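Long-range contacts in Cap5O (Staphylococcus aureus, PDB 3OJO), which oxidises UDP-N-acetylmannosamine as an NAD-dependent dehydrogenase of the UDP-glucose/GDP-mannose dehydrogenase family, in the synthesis of the capsular polysaccharide: residues I55-P60 / G167-E172; K399-F404 / E415-Y420; L228-T233 / E293-M298. One frame throughout, in Å; residues are numbered along the deposited sequence.

Contact 1 (I55-P60 / G167-E172)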
ATOM      1  N   ILE B  55     -20.332 -35.379  -0.444  1.00 48.64           N
ATOM      2  CA  ILE B  55     -19.820 -34.114   0.087  1.00 47.12           C
ATOM      3  C   ILE B  55     -20.732 -32.977  -0.382  1.00 50.28           C
ATOM      4  O   ILE B  55     -21.278 -33.035  -1.484  1.00 48.29           O
ATOM      5  CB  ILE B  55     -18.321 -33.822  -0.213  1.00 49.37           C
ATOM      6  CG1 ILE B  55     -17.966 -33.918  -1.712  1.00 48.84           C
ATOM      7  CG2 ILE B  55     -17.407 -34.646   0.669  1.00 49.34           C
ATOM      8  CD1 ILE B  55     -16.585 -33.343  -2.100  1.00 45.47           C
ATOM      9  N   SER B  56     -20.925 -31.969   0.486  1.00 47.43           N
ATOM     10  CA  SER B  56     -21.777 -30.812   0.230  1.00 46.52           C
ATOM     11  C   SER B  56     -21.022 -29.682  -0.503  1.00 48.66           C
ATOM     12  O   SER B  56     -21.636 -28.677  -0.857  1.00 49.72           O
ATOM     13  CB  SER B  56     -22.363 -30.311   1.543  1.00 49.52           C
ATOM     14  OG  SER B  56     -21.321 -30.020   2.461  1.00 58.14           O
ATOM     15  N   ILE B  57     -19.706 -29.839  -0.727  1.00 42.58           N
ATOM     16  CA  ILE B  57     -18.861 -28.843  -1.405  1.00 41.35           C
ATOM     17  C   ILE B  57     -18.206 -29.436  -2.671  1.00 46.47           C
ATOM     18  O   ILE B  57     -18.191 -30.658  -2.864  1.00 45.53           O
ATOM     19  CB  ILE B  57     -17.825 -28.131  -0.451  1.00 43.41           C
ATOM     20  CG1 ILE B  57     -16.695 -29.072   0.023  1.00 43.70           C
ATOM     21  CG2 ILE B  57     -18.503 -27.443   0.724  1.00 42.06           C
ATOM     22  CD1 ILE B  57     -15.363 -28.422   0.177  1.00 46.93           C
ATOM     23  N   GLU B  58     -17.696 -28.558  -3.532  1.00 44.44           N
ATOM     24  CA  GLU B  58     -17.019 -28.911  -4.769  1.00 44.58           C
ATOM     25  C   GLU B  58     -15.506 -28.769  -4.528  1.00 48.99           C
ATOM     26  O   GLU B  58     -14.983 -27.657  -4.404  1.00 49.53           O
ATOM     27  CB  GLU B  58     -17.584 -28.062  -5.946  1.00 46.45           C
ATOM     28  CG  GLU B  58     -16.627 -27.567  -7.030  1.00 60.98           C
ATOM     29  CD  GLU B  58     -16.554 -28.377  -8.312  1.00 84.09           C
ATOM     30  OE1 GLU B  58     -17.604 -28.542  -8.979  1.00 85.26           O
ATOM     31  OE2 GLU B  58     -15.434 -28.801  -8.681  1.00 67.94           O
ATOM     32  N   GLU B  59     -14.832 -29.916  -4.338  1.00 44.26           N
ATOM     33  CA  GLU B  59     -13.393 -29.994  -4.184  1.00 42.87           C
ATOM     34  C   GLU B  59     -12.910 -31.348  -4.739  1.00 48.49           C
ATOM     35  O   GLU B  59     -13.251 -32.387  -4.163  1.00 49.31           O
ATOM     36  CB  GLU B  59     -12.956 -29.785  -2.715  1.00 43.42           C
ATOM     37  CG  GLU B  59     -11.464 -30.005  -2.457  1.00 41.27           C
ATOM     38  CD  GLU B  59     -10.446 -29.014  -3.003  1.00 55.72           C
ATOM     39  OE1 GLU B  59     -10.838 -27.928  -3.499  1.00 31.17           O
ATOM     40  OE2 GLU B  59      -9.236 -29.315  -2.877  1.00 54.54           O
ATOM     41  N   PRO B  60     -12.083 -31.350  -5.821  1.00 44.64           N
ATOM     42  CA  PRO B  60     -11.553 -32.618  -6.367  1.00 43.81           C
ATOM     43  C   PRO B  60     -10.850 -33.480  -5.331  1.00 48.05           C
ATOM     44  O   PRO B  60     -10.059 -32.978  -4.532  1.00 49.26           O
ATOM     45  CB  PRO B  60     -10.490 -32.168  -7.361  1.00 45.46           C
ATOM     46  CG  PRO B  60     -10.348 -30.691  -7.222  1.00 50.16           C
ATOM     47  CD  PRO B  60     -11.617 -30.197  -6.616  1.00 46.40           C
ATOM     48  N   GLY B 167      -8.868 -26.576  -4.735  1.00 51.72           N
ATOM     49  CA  GLY B 167      -8.172 -27.527  -5.593  1.00 50.83           C
ATOM     50  C   GLY B 167      -7.060 -28.243  -4.855  1.00 52.60           C
ATOM     51  O   GLY B 167      -6.693 -29.363  -5.228  1.00 53.29           O
ATOM     52  N   LYS B 168      -6.568 -27.621  -3.764  1.00 46.52           N
ATOM     53  CA  LYS B 168      -5.483 -28.132  -2.917  1.00 45.15           C
ATOM     54  C   LYS B 168      -5.802 -27.969  -1.436  1.00 46.62           C
ATOM     55  O   LYS B 168      -4.867 -27.788  -0.652  1.00 46.51           O
ATOM     56  CB  LYS B 168      -4.147 -27.398  -3.239  1.00 46.30           C
ATOM     57  CG  LYS B 168      -3.596 -27.613  -4.647  1.00 61.66           C
ATOM     58  CD  LYS B 168      -3.085 -29.049  -4.847  1.00 71.43           C
ATOM     59  CE  LYS B 168      -3.576 -29.693  -6.113  1.00 70.83           C
ATOM     60  NZ  LYS B 168      -3.627 -31.172  -5.966  1.00 76.68           N
ATOM     61  N   ILE B 169      -7.102 -28.018  -1.052  1.00 41.16           N
ATOM     62  CA  ILE B 169      -7.573 -27.796   0.336  1.00 39.93           C
ATOM     63  C   ILE B 169      -6.880 -28.639   1.385  1.00 44.82           C
ATOM     64  O   ILE B 169      -6.327 -28.072   2.332  1.00 45.24           O
ATOM     65  CB  ILE B 169      -9.129 -27.790   0.514  1.00 41.64           C
ATOM     66  CG1 ILE B 169      -9.780 -26.581  -0.205  1.00 41.77           C
ATOM     67  CG2 ILE B 169      -9.502 -27.798   2.001  1.00 38.94           C
ATOM     68  CD1 ILE B 169     -11.327 -26.692  -0.415  1.00 47.90           C
ATOM     69  N   LEU B 170      -6.925 -29.980   1.236  1.00 42.02           N
ATOM     70  CA  LEU B 170      -6.314 -30.899   2.199  1.00 42.41           C
ATOM     71  C   LEU B 170      -4.816 -30.728   2.310  1.00 46.67           C
ATOM     72  O   LEU B 170      -4.308 -30.662   3.432  1.00 46.14           O
ATOM     73  CB  LEU B 170      -6.688 -32.370   1.951  1.00 42.81           C
ATOM     74  CG  LEU B 170      -8.170 -32.770   2.121  1.00 47.31           C
ATOM     75  CD1 LEU B 170      -8.332 -34.279   2.012  1.00 47.12           C
ATOM     76  CD2 LEU B 170      -8.781 -32.237   3.425  1.00 46.45           C
ATOM     77  N   GLU B 171      -4.107 -30.617   1.167  1.00 43.94           N
ATOM     78  CA  GLU B 171      -2.652 -30.397   1.204  1.00 44.78           C
ATOM     79  C   GLU B 171      -2.354 -29.077   1.893  1.00 48.73           C
ATOM     80  O   GLU B 171      -1.586 -29.061   2.857  1.00 50.58           O
ATOM     81  CB  GLU B 171      -1.931 -30.539  -0.170  1.00 46.43           C
ATOM     82  CG  GLU B 171      -2.790 -30.419  -1.422  1.00 60.69           C
ATOM     83  CD  GLU B 171      -3.552 -31.652  -1.886  1.00 81.59           C
ATOM     84  OE1 GLU B 171      -2.899 -32.687  -2.156  1.00 76.81           O
ATOM     85  OE2 GLU B 171      -4.792 -31.560  -2.047  1.00 63.85           O
ATOM     86  N   GLU B 172      -3.081 -28.006   1.497  1.00 42.41           N
ATOM     87  CA  GLU B 172      -2.982 -26.667   2.083  1.00 40.72           C
ATOM     88  C   GLU B 172      -3.205 -26.695   3.615  1.00 43.39           C
ATOM     89  O   GLU B 172      -2.472 -26.065   4.331  1.00 41.12           O
ATOM     90  CB  GLU B 172      -3.961 -25.731   1.369  1.00 41.89           C
ATOM     91  CG  GLU B 172      -4.067 -24.328   1.940  1.00 58.23           C
ATOM     92  CD  GLU B 172      -3.256 -23.257   1.243  1.00 89.66           C
ATOM     93  OE1 GLU B 172      -2.255 -23.599   0.573  1.00 93.01           O
ATOM     94  OE2 GLU B 172      -3.602 -22.063   1.406  1.00 91.16           O
TER
HETATM   95  O   HOH W   1      -7.974 -31.065  -1.532  1.00 62.47           O
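Glu59 swings its CG trans to the backbone N (chi1 174°) and then bends at chi2 (70°), which lays its buried carboxylate against the start of helix 169-175, while Ile169, with CG1 trans to its carbonyl carbon (chi1 -66°), brings CD1 up to the same group. The two oxygens divide the work. OE1 of Glu59 accepts from Gly167 N at 2.7 Å through its syn lone pair, whereas OE2 takes Ile169 N at 3.1 Å, that donor standing well above the carboxylate plane. A water also donates to OE2, accepts from Leu170 N and donates to Glu171 OE2. Lys168 is the N-cap residue, so Glu59 faces amides at the helix N-terminus, whose field would probably favour its negative charge. Ile169 CD1 lies 3.4 Å from Glu59 OE1 and 4.4 Å from Ile57 CD1, the latter adding apolar contact beside the hydrogen bonds. All this lies in the NAD-binding Rossmann domain, where Ile57 packs on Tyr21, an NAD-binding residue. The loop between helices 44-51 and 62-71 is pinned to helix 169-175; Ile169 packs on Pro25 and Leu170 on Met29 of helix 23-32, and Leu170 also reaches Leu62 of helix 62-71.

Contact 2 (K399-F404 / E415-Y420); sequences KHKVIF and EDVLYY
The last two strands of the five-stranded parallel sheet, 402-405 and 418-420, meet here, with Val402 paired to Leu418, Ile403 to Tyr419 and Phe404 to Tyr420. Three backbone bonds of 2.7 to 2.9 Å zip them in the alternating parallel pattern: Leu418 N to Lys401 O, Ile403 N to Leu418 O, and Tyr420 N to Ile403 O. Only 7° separates the directions of the two short strands. The sheet is that of the Rossmann-like C-terminal domain, which in this family probably binds the UDP moiety; strand 418-420 is its outermost strand within the chain, and the connection from 402-405 contains no helix. On one face Val402 CG1 lies 3.8 Å from Leu418 CD1, their side chains running alongside each other. Farther along that face, Tyr420 turns a ring edge to Ile403 O and makes an edge-to-face contact with Phe428, while Phe404 packs on Thr305 and Ile309 of helix 286-312. On the other face, with CG1 anti to the carbonyl carbon (chi1 -62°) and CG2 anti to the backbone N, Ile403 sends CD1 to Val417 CG1 and CG2 to Tyr419 CD2, each at 3.7 Å. Tyr419 OH is hydrogen-bonded to Asp405. Near the start of the pairing the extended Lys401 chain runs beside Asp416; Lys401 CD lies 4.0 Å from Val417 CG2, and Lys401 NZ forms a salt bridge with Asp396.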
ATOM      1  N   LYS B 399     -21.778  -8.269 -33.361  1.00 67.47           N
ATOM      2  CA  LYS B 399     -22.186  -7.163 -34.238  1.00 67.10           C
ATOM      3  C   LYS B 399     -20.982  -6.235 -34.447  1.00 74.08           C
ATOM      4  O   LYS B 399     -20.852  -5.619 -35.508  1.00 74.03           O
ATOM      5  CB  LYS B 399     -23.370  -6.389 -33.626  1.00 67.96           C
ATOM      6  CG  LYS B 399     -23.935  -5.295 -34.517  1.00 68.19           C
ATOM      7  CD  LYS B 399     -25.240  -4.724 -34.002  1.00 75.12           C
ATOM      8  CE  LYS B 399     -25.795  -3.707 -34.971  1.00 88.01           C
ATOM      9  NZ  LYS B 399     -27.241  -3.453 -34.751  1.00 98.34           N
ATOM     10  N   HIS B 400     -20.113  -6.136 -33.413  1.00 71.92           N
ATOM     11  CA  HIS B 400     -18.870  -5.365 -33.400  1.00 71.87           C
ATOM     12  C   HIS B 400     -17.879  -6.132 -32.538  1.00 75.93           C
ATOM     13  O   HIS B 400     -18.162  -6.382 -31.373  1.00 75.93           O
ATOM     14  CB  HIS B 400     -19.094  -3.960 -32.819  1.00 72.65           C
ATOM     15  CG  HIS B 400     -20.069  -3.127 -33.589  1.00 76.00           C
ATOM     16  ND1 HIS B 400     -19.713  -2.504 -34.772  1.00 77.72           N
ATOM     17  CD2 HIS B 400     -21.357  -2.830 -33.306  1.00 77.60           C
ATOM     18  CE1 HIS B 400     -20.797  -1.858 -35.174  1.00 77.06           C
ATOM     19  NE2 HIS B 400     -21.810  -2.020 -34.321  1.00 77.31           N
ATOM     20  N   LYS B 401     -16.739  -6.539 -33.107  1.00 72.48           N
ATOM     21  CA  LYS B 401     -15.728  -7.288 -32.365  1.00 72.14           C
ATOM     22  C   LYS B 401     -14.846  -6.378 -31.473  1.00 74.62           C
ATOM     23  O   LYS B 401     -13.691  -6.082 -31.812  1.00 73.82           O
ATOM     24  CB  LYS B 401     -14.899  -8.194 -33.296  1.00 75.46           C
ATOM     25  CG  LYS B 401     -15.690  -9.345 -33.916  1.00 95.67           C
ATOM     26  CD  LYS B 401     -14.797 -10.231 -34.779  1.00107.91           C
ATOM     27  CE  LYS B 401     -15.578 -11.044 -35.779  1.00120.73           C
ATOM     28  NZ  LYS B 401     -14.695 -11.946 -36.565  1.00131.29           N
ATOM     29  N   VAL B 402     -15.421  -5.906 -30.340  1.00 69.85           N
ATOM     30  CA  VAL B 402     -14.698  -5.072 -29.368  1.00 68.43           C
ATOM     31  C   VAL B 402     -14.714  -5.675 -27.958  1.00 67.32           C
ATOM     32  O   VAL B 402     -15.751  -6.159 -27.502  1.00 66.96           O
ATOM     33  CB  VAL B 402     -14.985  -3.537 -29.405  1.00 73.03           C
ATOM     34  CG1 VAL B 402     -15.060  -3.004 -30.836  1.00 73.03           C
ATOM     35  CG2 VAL B 402     -16.230  -3.162 -28.623  1.00 72.93           C
ATOM     36  N   ILE B 403     -13.548  -5.672 -27.293  1.00 60.01           N
ATOM     37  CA  ILE B 403     -13.361  -6.193 -25.939  1.00 57.45           C
ATOM     38  C   ILE B 403     -12.824  -5.101 -25.000  1.00 58.98           C
ATOM     39  O   ILE B 403     -11.777  -4.512 -25.291  1.00 58.51           O
ATOM     40  CB  ILE B 403     -12.399  -7.423 -25.928  1.00 59.98           C
ATOM     41  CG1 ILE B 403     -12.958  -8.601 -26.748  1.00 60.39           C
ATOM     42  CG2 ILE B 403     -12.059  -7.857 -24.480  1.00 59.81           C
ATOM     43  CD1 ILE B 403     -11.997  -9.744 -26.930  1.00 66.94           C
ATOM     44  N   PHE B 404     -13.520  -4.864 -23.859  1.00 52.31           N
ATOM     45  CA  PHE B 404     -13.043  -3.998 -22.779  1.00 49.75           C
ATOM     46  C   PHE B 404     -12.768  -4.909 -21.573  1.00 51.31           C
ATOM     47  O   PHE B 404     -13.692  -5.403 -20.910  1.00 50.75           O
ATOM     48  CB  PHE B 404     -13.988  -2.832 -22.425  1.00 50.77           C
ATOM     49  CG  PHE B 404     -13.490  -1.968 -21.282  1.00 51.37           C
ATOM     50  CD1 PHE B 404     -12.129  -1.704 -21.123  1.00 53.53           C
ATOM     51  CD2 PHE B 404     -14.377  -1.419 -20.368  1.00 52.37           C
ATOM     52  CE1 PHE B 404     -11.669  -0.935 -20.052  1.00 52.79           C
ATOM     53  CE2 PHE B 404     -13.914  -0.634 -19.310  1.00 54.11           C
ATOM     54  CZ  PHE B 404     -12.566  -0.393 -19.168  1.00 51.93           C
ATOM     55  N   GLU B 415      -6.625  -9.563 -34.501  1.00 89.33           N
ATOM     56  CA  GLU B 415      -6.528  -8.746 -35.711  1.00 88.77           C
ATOM     57  C   GLU B 415      -7.896  -8.149 -36.021  1.00 90.62           C
ATOM     58  O   GLU B 415      -8.026  -6.921 -36.047  1.00 90.66           O
ATOM     59  CB  GLU B 415      -5.953  -9.530 -36.901  1.00 90.27           C
ATOM     60  CG  GLU B 415      -5.155  -8.658 -37.864  1.00101.65           C
ATOM     61  CD  GLU B 415      -5.969  -7.847 -38.858  1.00119.58           C
ATOM     62  OE1 GLU B 415      -6.372  -8.415 -39.899  1.00112.77           O
ATOM     63  OE2 GLU B 415      -6.181  -6.637 -38.609  1.00106.70           O
ATOM     64  N   ASP B 416      -8.926  -9.010 -36.192  1.00 85.57           N
ATOM     65  CA  ASP B 416     -10.313  -8.583 -36.457  1.00 84.76           C
ATOM     66  C   ASP B 416     -10.907  -7.888 -35.224  1.00 85.71           C
ATOM     67  O   ASP B 416     -11.713  -6.965 -35.372  1.00 85.12           O
ATOM     68  CB  ASP B 416     -11.232  -9.779 -36.807  1.00 86.67           C
ATOM     69  CG  ASP B 416     -10.682 -10.804 -37.774  1.00 98.16           C
ATOM     70  OD1 ASP B 416     -10.672 -10.525 -38.996  1.00 99.08           O
ATOM     71  OD2 ASP B 416     -10.340 -11.918 -37.321  1.00103.89           O
ATOM     72  N   VAL B 417     -10.498  -8.343 -34.014  1.00 79.81           N
ATOM     73  CA  VAL B 417     -11.019  -7.892 -32.720  1.00 78.14           C
ATOM     74  C   VAL B 417     -10.223  -6.704 -32.167  1.00 77.92           C
ATOM     75  O   VAL B 417      -8.989  -6.753 -32.127  1.00 76.79           O
ATOM     76  CB  VAL B 417     -11.100  -9.061 -31.686  1.00 82.21           C
ATOM     77  CG1 VAL B 417     -11.891  -8.656 -30.450  1.00 81.68           C
ATOM     78  CG2 VAL B 417     -11.696 -10.337 -32.296  1.00 82.33           C
ATOM     79  N   LEU B 418     -10.939  -5.644 -31.729  1.00 71.61           N
ATOM     80  CA  LEU B 418     -10.344  -4.467 -31.090  1.00 69.83           C
ATOM     81  C   LEU B 418     -10.285  -4.711 -29.572  1.00 70.10           C
ATOM     82  O   LEU B 418     -11.329  -4.759 -28.914  1.00 68.65           O
ATOM     83  CB  LEU B 418     -11.157  -3.202 -31.389  1.00 69.78           C
ATOM     84  CG  LEU B 418     -11.040  -2.615 -32.788  1.00 74.23           C
ATOM     85  CD1 LEU B 418     -12.228  -1.735 -33.089  1.00 74.59           C
ATOM     86  CD2 LEU B 418      -9.766  -1.810 -32.941  1.00 75.72           C
ATOM     87  N   TYR B 419      -9.069  -4.913 -29.035  1.00 64.96           N
ATOM     88  CA  TYR B 419      -8.859  -5.191 -27.613  1.00 64.12           C
ATOM     89  C   TYR B 419      -8.437  -3.975 -26.782  1.00 67.07           C
ATOM     90  O   TYR B 419      -7.406  -3.350 -27.050  1.00 66.96           O
ATOM     91  CB  TYR B 419      -7.880  -6.363 -27.401  1.00 64.54           C
ATOM     92  CG  TYR B 419      -7.580  -6.635 -25.944  1.00 64.92           C
ATOM     93  CD1 TYR B 419      -6.447  -6.104 -25.336  1.00 66.37           C
ATOM     94  CD2 TYR B 419      -8.431  -7.420 -25.169  1.00 65.04           C
ATOM     95  CE1 TYR B 419      -6.184  -6.321 -23.986  1.00 65.82           C
ATOM     96  CE2 TYR B 419      -8.171  -7.653 -23.821  1.00 65.60           C
ATOM     97  CZ  TYR B 419      -7.047  -7.098 -23.233  1.00 70.26           C
ATOM     98  OH  TYR B 419      -6.768  -7.337 -21.916  1.00 69.17           O
ATOM     99  N   TYR B 420      -9.179  -3.724 -25.699  1.00 61.44           N
ATOM    100  CA  TYR B 420      -8.896  -2.638 -24.775  1.00 59.71           C
ATOM    101  C   TYR B 420      -8.709  -3.116 -23.334  1.00 59.18           C
ATOM    102  O   TYR B 420      -9.299  -4.109 -22.903  1.00 56.97           O
ATOM    103  CB  TYR B 420      -9.943  -1.519 -24.867  1.00 61.07           C
ATOM    104  CG  TYR B 420     -10.086  -0.915 -26.248  1.00 63.90           C
ATOM    105  CD1 TYR B 420     -10.935  -1.483 -27.196  1.00 66.81           C
ATOM    106  CD2 TYR B 420      -9.428   0.265 -26.588  1.00 64.14           C
ATOM    107  CE1 TYR B 420     -11.089  -0.918 -28.462  1.00 67.66           C
ATOM    108  CE2 TYR B 420      -9.587   0.848 -27.845  1.00 64.64           C
ATOM    109  CZ  TYR B 420     -10.414   0.247 -28.781  1.00 72.66           C
ATOM    110  OH  TYR B 420     -10.571   0.793 -30.031  1.00 73.42           O
TER

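Contact 3 (L228-T233 / E293-M298); sequences LANELT and EINNSM
Van der Waals contact between Met298 and the CB and CG of Asn230 joins the two helices at this buried crossing. Met298 is bent at both chi2 (-53°) and chi3, a shape that curls its thioether against the asparagine: SD lies 3.7 Å from Asn230 CB, and Met298 CG is equally close to Asn230 CG. One turn earlier on the same helix, Ile294 makes contact with both of its branches. Its CG2 rests 4.2 Å from Asn230 CB, over the backbone of helix 208-238, and its CD1 comes to 3.4 Å from Glu231 OE1, placing a methyl group against the carboxylate.

Among the polar groups, that carboxylate is satisfied across the dimer interface: Glu231 OE1 and OE2 accept from Leu287 N and Ile288 N of the second subunit, at the beginning of its helix 286-312, a place that would probably suit a negative charge. Leu287 of the second subunit also packs on Ile294. Asn295 sets its amide nearly perpendicular to that of Asn230, while its ND2 is hydrogen-bonded to Asp223 O, farther back on helix 208-238.

Hydroxyl-to-carbonyl bonds occur within each helix. Thr233 OG1 donates to Ala229 O at 3.0 Å, reaching it from the face opposite to that used by Thr233 N. Ser297 OG donates to Ile294 O at 2.7 Å, and is also joined to Lys234 NZ.

The short helical segments cross at 58° with their axes 9.3 Å apart. The arrangement is consistent with the helical central domain of this dehydrogenase family, which contributes to the dimer interface; here helix 208-238 follows the last strand of the first sheet and helix 286-312 runs on to the first strand of the second.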
ATOM      1  N   LEU B 228      -5.731   2.503  -4.575  1.00 31.13           N
ATOM      2  CA  LEU B 228      -4.684   3.349  -5.150  1.00 30.36           C
ATOM      3  C   LEU B 228      -4.537   3.149  -6.664  1.00 33.95           C
ATOM      4  O   LEU B 228      -4.525   4.119  -7.409  1.00 35.33           O
ATOM      5  CB  LEU B 228      -3.357   3.157  -4.400  1.00 30.13           C
ATOM      6  CG  LEU B 228      -2.132   3.917  -4.955  1.00 35.11           C
ATOM      7  CD1 LEU B 228      -2.404   5.407  -5.053  1.00 35.86           C
ATOM      8  CD2 LEU B 228      -0.943   3.665  -4.106  1.00 36.61           C
ATOM      9  N   ALA B 229      -4.475   1.889  -7.099  1.00 30.42           N
ATOM     10  CA  ALA B 229      -4.390   1.461  -8.490  1.00 29.80           C
ATOM     11  C   ALA B 229      -5.606   1.945  -9.270  1.00 34.55           C
ATOM     12  O   ALA B 229      -5.446   2.536 -10.336  1.00 35.75           O
ATOM     13  CB  ALA B 229      -4.282  -0.053  -8.553  1.00 30.04           C
ATOM     14  N   ASN B 230      -6.811   1.754  -8.706  1.00 30.89           N
ATOM     15  CA  ASN B 230      -8.081   2.164  -9.294  1.00 30.35           C
ATOM     16  C   ASN B 230      -8.214   3.672  -9.421  1.00 34.87           C
ATOM     17  O   ASN B 230      -8.711   4.160 -10.435  1.00 35.99           O
ATOM     18  CB  ASN B 230      -9.244   1.563  -8.520  1.00 29.01           C
ATOM     19  CG  ASN B 230      -9.484   0.091  -8.782  1.00 31.14           C
ATOM     20  OD1 ASN B 230     -10.016  -0.637  -7.957  1.00 31.48           O
ATOM     21  ND2 ASN B 230      -9.216  -0.358  -9.962  1.00 22.06           N
ATOM     22  N   GLU B 231      -7.779   4.411  -8.403  1.00 30.86           N
ATOM     23  CA  GLU B 231      -7.800   5.871  -8.414  1.00 30.95           C
ATOM     24  C   GLU B 231      -6.836   6.403  -9.503  1.00 35.97           C
ATOM     25  O   GLU B 231      -7.157   7.358 -10.226  1.00 36.62           O
ATOM     26  CB  GLU B 231      -7.425   6.405  -7.025  1.00 32.34           C
ATOM     27  CG  GLU B 231      -7.286   7.914  -6.964  1.00 45.84           C
ATOM     28  CD  GLU B 231      -7.250   8.484  -5.565  1.00 64.02           C
ATOM     29  OE1 GLU B 231      -8.335   8.640  -4.961  1.00 51.20           O
ATOM     30  OE2 GLU B 231      -6.143   8.820  -5.090  1.00 60.99           O
ATOM     31  N   LEU B 232      -5.683   5.756  -9.619  1.00 32.70           N
ATOM     32  CA  LEU B 232      -4.652   6.091 -10.590  1.00 33.77           C
ATOM     33  C   LEU B 232      -5.124   5.849 -12.005  1.00 36.72           C
ATOM     34  O   LEU B 232      -4.819   6.650 -12.890  1.00 36.81           O
ATOM     35  CB  LEU B 232      -3.364   5.304 -10.274  1.00 34.91           C
ATOM     36  CG  LEU B 232      -2.460   5.920  -9.152  1.00 41.55           C
ATOM     37  CD1 LEU B 232      -1.400   4.941  -8.664  1.00 41.26           C
ATOM     38  CD2 LEU B 232      -1.861   7.268  -9.558  1.00 45.30           C
ATOM     39  N   THR B 233      -5.892   4.754 -12.214  1.00 32.05           N
ATOM     40  CA  THR B 233      -6.523   4.386 -13.489  1.00 31.91           C
ATOM     41  C   THR B 233      -7.458   5.506 -13.967  1.00 37.56           C
ATOM     42  O   THR B 233      -7.438   5.859 -15.145  1.00 37.22           O
ATOM     43  CB  THR B 233      -7.271   3.052 -13.322  1.00 34.12           C
ATOM     44  OG1 THR B 233      -6.303   2.039 -13.124  1.00 35.20           O
ATOM     45  CG2 THR B 233      -8.108   2.693 -14.527  1.00 25.61           C
ATOM     46  N   GLU B 293     -14.559   3.398  -0.509  1.00 37.38           N
ATOM     47  CA  GLU B 293     -15.353   4.304  -1.338  1.00 37.41           C
ATOM     48  C   GLU B 293     -14.920   4.222  -2.795  1.00 41.12           C
ATOM     49  O   GLU B 293     -15.787   4.113  -3.669  1.00 42.25           O
ATOM     50  CB  GLU B 293     -15.246   5.754  -0.835  1.00 39.38           C
ATOM     51  CG  GLU B 293     -16.042   6.038   0.438  1.00 57.99           C
ATOM     52  CD  GLU B 293     -15.762   7.334   1.188  1.00 91.21           C
ATOM     53  OE1 GLU B 293     -16.261   7.466   2.329  1.00 99.93           O
ATOM     54  OE2 GLU B 293     -15.061   8.218   0.641  1.00 83.09           O
ATOM     55  N   ILE B 294     -13.573   4.232  -3.051  1.00 35.35           N
ATOM     56  CA  ILE B 294     -12.968   4.138  -4.383  1.00 34.16           C
ATOM     57  C   ILE B 294     -13.291   2.796  -4.997  1.00 37.02           C
ATOM     58  O   ILE B 294     -13.773   2.755  -6.124  1.00 37.65           O
ATOM     59  CB  ILE B 294     -11.440   4.489  -4.402  1.00 37.31           C
ATOM     60  CG1 ILE B 294     -11.193   5.948  -3.969  1.00 37.28           C
ATOM     61  CG2 ILE B 294     -10.816   4.253  -5.775  1.00 36.47           C
ATOM     62  CD1 ILE B 294      -9.904   6.158  -3.260  1.00 41.64           C
ATOM     63  N   ASN B 295     -13.109   1.710  -4.233  1.00 33.26           N
ATOM     64  CA  ASN B 295     -13.407   0.354  -4.698  1.00 33.51           C
ATOM     65  C   ASN B 295     -14.884   0.115  -5.002  1.00 38.42           C
ATOM     66  O   ASN B 295     -15.204  -0.579  -5.980  1.00 37.14           O
ATOM     67  CB  ASN B 295     -12.797  -0.716  -3.790  1.00 31.47           C
ATOM     68  CG  ASN B 295     -11.284  -0.707  -3.805  1.00 40.55           C
ATOM     69  OD1 ASN B 295     -10.639  -0.287  -4.770  1.00 21.26           O
ATOM     70  ND2 ASN B 295     -10.674  -1.159  -2.731  1.00 35.46           N
ATOM     71  N   ASN B 296     -15.769   0.749  -4.210  1.00 35.48           N
ATOM     72  CA  ASN B 296     -17.221   0.690  -4.391  1.00 35.80           C
ATOM     73  C   ASN B 296     -17.672   1.459  -5.636  1.00 41.42           C
ATOM     74  O   ASN B 296     -18.713   1.127  -6.205  1.00 42.91           O
ATOM     75  CB  ASN B 296     -17.950   1.254  -3.157  1.00 37.10           C
ATOM     76  CG  ASN B 296     -17.960   0.348  -1.949  1.00 48.73           C
ATOM     77  OD1 ASN B 296     -17.768  -0.875  -2.022  1.00 37.43           O
ATOM     78  ND2 ASN B 296     -18.167   0.939  -0.800  1.00 41.00           N
ATOM     79  N   SER B 297     -16.912   2.498  -6.040  1.00 36.08           N
ATOM     80  CA  SER B 297     -17.231   3.347  -7.189  1.00 35.65           C
ATOM     81  C   SER B 297     -16.818   2.741  -8.543  1.00 39.41           C
ATOM     82  O   SER B 297     -17.219   3.278  -9.581  1.00 38.31           O
ATOM     83  CB  SER B 297     -16.587   4.723  -7.010  1.00 39.11           C
ATOM     84  OG  SER B 297     -15.198   4.676  -7.311  1.00 46.72           O
ATOM     85  N   MET B 298     -15.980   1.670  -8.542  1.00 36.43           N
ATOM     86  CA  MET B 298     -15.506   1.027  -9.770  1.00 36.49           C
ATOM     87  C   MET B 298     -16.606   0.397 -10.610  1.00 42.73           C
ATOM     88  O   MET B 298     -16.644   0.696 -11.808  1.00 41.71           O
ATOM     89  CB  MET B 298     -14.299   0.120  -9.567  1.00 38.66           C
ATOM     90  CG  MET B 298     -13.079   0.848  -9.080  1.00 42.36           C
ATOM     91  SD  MET B 298     -12.582   2.283 -10.066  1.00 46.38           S
ATOM     92  CE  MET B 298     -11.984   1.465 -11.550  1.00 42.52           C
TER

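The three contacts follow one another along the fold: contact 1 within the NAD-binding domain, contact 3 in the central helices, contact 2 in the C-terminal sheet. Contact 1 is nearest the cofactor, the side chain of Ile57 being about 6 Å from bound NAD. In the other segment of that contact, Glu172 touches a bound pyridine-2,6-dicarboxylic acid. Contacts 1 and 3 lie on opposite sides of the chain's centre, their centres about 33 Å apart. Contacts 2 and 3 come to about 7 Å between nearest atoms, and helix 286-312 links them, contributing one segment to contact 3 and covering Phe404 of contact 2. Contact 2 lies away from the cofactor and the other known binding sites.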